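Side-chain contacts in peroxiredoxin 5 (Alvinella pompejana, PDB 2XHF), which probably reduces hydrogen peroxide and organic peroxides, as a thioredoxin-fold antioxidant enzyme of the peroxiredoxin family: residues Ala92-Gly95 against Lys96-Pro100; Ala158-Leu161 against Ser162-Gln166. All coordinates share one frame; numbering follows the deposited sequence.

Overall arrangement
Interaction 1 (Ala92-Gly95 against Lys96-Pro100) comes first along the chain, in the last turns of helix 88-98 and the residues just beyond it; interaction 2 (Ala158-Leu161 against Ser162-Gln166) follows in helix 156-165, close to the C-terminus. Their centres are 26 Å apart and their nearest atoms about 14 Å, so the two do not touch. What links them is the mixed five-stranded sheet of the thioredoxin fold. Helix 88-98 connects the parallel strands 79-84 and 105-108, whereas helix 156-165 follows edge strand 144-150 and packs on strand 136-141. Ala93 packs on Phe54 of the second subunit, so helix 88-98 contributes to the subunit interface; interaction 2 touches no other chain of the assembly.

Interaction 1 (Ala92-Gly95 against Lys96-Pro100); sequences AAWG and KTVDP
One face of the Trp94 indole carries Val98 CG2, 4.1 Å from the centroid of the six-membered ring and only 9° off its normal, a CH-pi contact one helical turn on. The second methyl, Val98 CG1, reaches the pyrrole side, 3.7 Å from Trp94 NE1. With Trp94 CG anti to its own backbone N (chi1 177°), the indole stands out from the helix surface, and the Val98 methyls come to its face from the next turn. Phe54 of the same chain meets the indole edge-to-face, and Ile62 of helix 62-67 touches both Trp94 and Val98. This is the C-terminal end of helix 88-98, the crossover helix of a beta-alpha-beta unit in the thioredoxin fold. Trp94 O takes two sound bonds: Thr97 OG1 donates to a lone pair in the carbonyl plane at 2.8 Å, while Val98 N approaches at 3.2 Å nearly in line with the C=O bond. Thr97 N adds a weak one. Asp99 leaves helical geometry, yet its N still bonds weakly to Gly95 O at 2.8 Å; its carboxylate accepts from the backbone N atoms of Lys103 and Ile104. A water donates to Ala92 O at 2.7 Å and accepts a weak bond from Lys96 NZ.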
# COMPACT_ATOMS: atom_id res chain seq x y z
N ALA A 92 -3.45 -7.82 0.03
CA ALA A 92 -4.24 -8.84 -0.63
C ALA A 92 -4.25 -8.65 -2.14
O ALA A 92 -4.17 -9.61 -2.89
CB ALA A 92 -5.67 -8.86 -0.07
N ALA A 93 -4.37 -7.39 -2.59
CA ALA A 93 -4.43 -7.11 -4.03
C ALA A 93 -3.10 -7.52 -4.63
O ALA A 93 -3.04 -8.13 -5.68
CB ALA A 93 -4.70 -5.65 -4.28
N TRP A 94 -2.02 -7.16 -3.95
CA TRP A 94 -0.69 -7.53 -4.42
C TRP A 94 -0.51 -9.05 -4.50
O TRP A 94 -0.01 -9.59 -5.49
CB TRP A 94 0.37 -6.92 -3.50
CG TRP A 94 1.76 -7.31 -3.88
CD1 TRP A 94 2.44 -6.95 -4.99
CD2 TRP A 94 2.63 -8.16 -3.14
NE1 TRP A 94 3.70 -7.49 -4.99
CE2 TRP A 94 3.83 -8.27 -3.87
CE3 TRP A 94 2.51 -8.85 -1.93
CZ2 TRP A 94 4.90 -9.01 -3.42
CZ3 TRP A 94 3.58 -9.60 -1.49
CH2 TRP A 94 4.77 -9.67 -2.23
N GLY A 95 -0.92 -9.75 -3.45
CA GLY A 95 -0.81 -11.20 -3.39
C GLY A 95 -1.48 -11.84 -4.58
O GLY A 95 -0.94 -12.80 -5.14
N LYS A 96 -2.65 -11.35 -4.98
CA LYS A 96 -3.35 -11.93 -6.13
C LYS A 96 -2.56 -11.77 -7.43
O LYS A 96 -2.65 -12.61 -8.31
CB LYS A 96 -4.76 -11.35 -6.29
CG LYS A 96 -5.67 -11.77 -5.17
CD LYS A 96 -7.06 -11.18 -5.34
CE LYS A 96 -7.98 -11.60 -4.21
NZ LYS A 96 -7.50 -11.12 -2.88
N THR A 97 -1.76 -10.72 -7.54
CA THR A 97 -0.97 -10.51 -8.75
C THR A 97 0.27 -11.39 -8.81
O THR A 97 0.72 -11.77 -9.91
CB THR A 97 -0.52 -9.03 -8.91
OG1 THR A 97 0.59 -8.74 -8.04
CG2 THR A 97 -1.69 -8.07 -8.67
N VAL A 98 0.84 -11.72 -7.66
CA VAL A 98 2.06 -12.52 -7.63
C VAL A 98 1.79 -14.00 -7.33
O VAL A 98 2.66 -14.83 -7.55
CB VAL A 98 3.09 -11.98 -6.62
CG1 VAL A 98 3.54 -10.58 -7.01
CG2 VAL A 98 2.55 -11.96 -5.21
N ASP A 99 0.59 -14.34 -6.84
CA ASP A 99 0.28 -15.70 -6.38
C ASP A 99 -1.20 -15.98 -6.69
O ASP A 99 -2.04 -16.06 -5.80
CB ASP A 99 0.57 -15.79 -4.88
CG ASP A 99 0.14 -17.10 -4.24
OD1 ASP A 99 0.08 -18.16 -4.92
OD2 ASP A 99 -0.10 -17.05 -3.02
N PRO A 100 -1.53 -16.13 -7.98
CA PRO A 100 -2.92 -16.29 -8.37
C PRO A 100 -3.57 -17.57 -7.83
O PRO A 100 -4.80 -17.62 -7.74
CB PRO A 100 -2.86 -16.31 -9.90
CG PRO A 100 -1.46 -16.69 -10.23
CD PRO A 100 -0.63 -16.07 -9.14
O HOH W 1 -4.57 -12.03 -1.70

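Interaction 2 (Ala158-Leu161 against Ser162-Gln166); sequences ACLL and SIQRQ
Ala158 O is held from two directions: a water donates to it at 2.7 Å, and Ser162 N contributes a weak bond of 3.5 Å. The same water lies 3.1 Å from Ser162 OG, so it bridges the serine hydroxyl and the carbonyl one turn earlier. All of this belongs to helix 156-165, the C-terminal helix of the thioredoxin fold, which packs on strands 136-141 and 144-150 of the central sheet. The backbone continues in regular i to i+4 bonding. Ile163 N meets Cys159 O with an N-H...O angle of 167°, the straightest of the bonds between the segments, and Gln164 N reaches Leu160 O at 2.9 Å. Arg165 N then bonds to Leu161 O.

The inner side of the helix bears Cys159 and Ile163, both resting on Phe72 of helix 69-74 and on Leu139 of strand 136-141. Between the two, Cys159 SG and Ile163 CD1 make a loose apolar contact at 4.3 Å. Ile163 CG1 is anti to its carbonyl carbon (chi1 -74°), which sends this branch back along the helix to pass 3.5 Å from Cys159 O.

A different flank pairs Leu160 with Gln164. Leu160 also packs on Phe72 and Lys71, while Gln164 touches Glu75. With its chain extended beyond CG, Gln164 crosses the leucine obliquely, and the NE2 end of its amide meets the branched tip in van der Waals contact, with NE2 3.7 Å from Leu160 CD1 and 3.9 Å from Leu160 CG.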
# COMPACT_ATOMS: atom_id res chain seq x y z
N ALA A 158 16.95 -21.93 -0.86
CA ALA A 158 17.58 -21.84 0.44
C ALA A 158 16.62 -22.45 1.45
O ALA A 158 17.01 -23.19 2.36
CB ALA A 158 17.89 -20.39 0.79
N CYS A 159 15.35 -22.14 1.26
CA CYS A 159 14.33 -22.62 2.15
C CYS A 159 14.20 -24.17 2.17
O CYS A 159 14.14 -24.81 3.23
CB CYS A 159 13.00 -21.95 1.77
SG CYS A 159 11.65 -22.27 2.83
N LEU A 160 14.18 -24.76 0.99
CA LEU A 160 14.04 -26.21 0.89
C LEU A 160 15.21 -26.99 1.51
O LEU A 160 15.01 -28.04 2.13
CB LEU A 160 13.88 -26.60 -0.58
CG LEU A 160 13.72 -28.10 -0.81
CD1 LEU A 160 12.52 -28.65 -0.05
CD2 LEU A 160 13.59 -28.35 -2.29
N LEU A 161 16.43 -26.52 1.31
CA LEU A 161 17.59 -27.25 1.80
C LEU A 161 17.58 -27.32 3.32
O LEU A 161 17.90 -28.36 3.89
CB LEU A 161 18.89 -26.63 1.30
CG LEU A 161 19.05 -26.67 -0.22
CD1 LEU A 161 20.32 -25.96 -0.62
CD2 LEU A 161 19.03 -28.09 -0.73
N SER A 162 17.13 -26.25 3.96
CA SER A 162 17.04 -26.22 5.42
C SER A 162 16.00 -27.23 5.90
O SER A 162 16.21 -27.97 6.84
CB SER A 162 16.67 -24.83 5.92
OG SER A 162 17.76 -23.94 5.79
N ILE A 163 14.87 -27.24 5.22
CA ILE A 163 13.85 -28.22 5.54
C ILE A 163 14.43 -29.63 5.44
O ILE A 163 14.25 -30.45 6.35
CB ILE A 163 12.65 -28.05 4.60
CG1 ILE A 163 11.86 -26.81 5.01
CG2 ILE A 163 11.75 -29.27 4.64
CD1 ILE A 163 10.84 -26.38 4.00
N GLN A 164 15.16 -29.91 4.37
CA GLN A 164 15.67 -31.27 4.17
C GLN A 164 16.73 -31.70 5.18
O GLN A 164 16.84 -32.89 5.49
CB GLN A 164 16.14 -31.44 2.72
CG GLN A 164 14.97 -31.33 1.78
CD GLN A 164 15.30 -31.66 0.36
OE1 GLN A 164 16.46 -31.67 -0.03
NE2 GLN A 164 14.27 -31.93 -0.44
N ARG A 165 17.50 -30.74 5.70
CA ARG A 165 18.48 -31.05 6.75
C ARG A 165 17.80 -31.68 7.96
O ARG A 165 18.41 -32.44 8.73
CB ARG A 165 19.22 -29.79 7.19
CG ARG A 165 20.19 -29.19 6.18
CD ARG A 165 21.26 -30.17 5.71
NE ARG A 165 21.97 -30.84 6.80
CZ ARG A 165 23.08 -30.40 7.38
NH1 ARG A 165 23.65 -29.26 6.99
NH2 ARG A 165 23.65 -31.10 8.34
N GLN A 166 16.52 -31.36 8.16
CA GLN A 166 15.77 -31.94 9.25
C GLN A 166 15.46 -33.39 8.91
O GLN A 166 15.41 -34.26 9.79
CB GLN A 166 14.47 -31.17 9.49
CG GLN A 166 14.64 -29.67 9.53
CD GLN A 166 13.34 -28.96 9.85
OE1 GLN A 166 12.25 -29.55 9.79
NE2 GLN A 166 13.45 -27.68 10.21
O HOH W 2 19.55 -23.11 3.34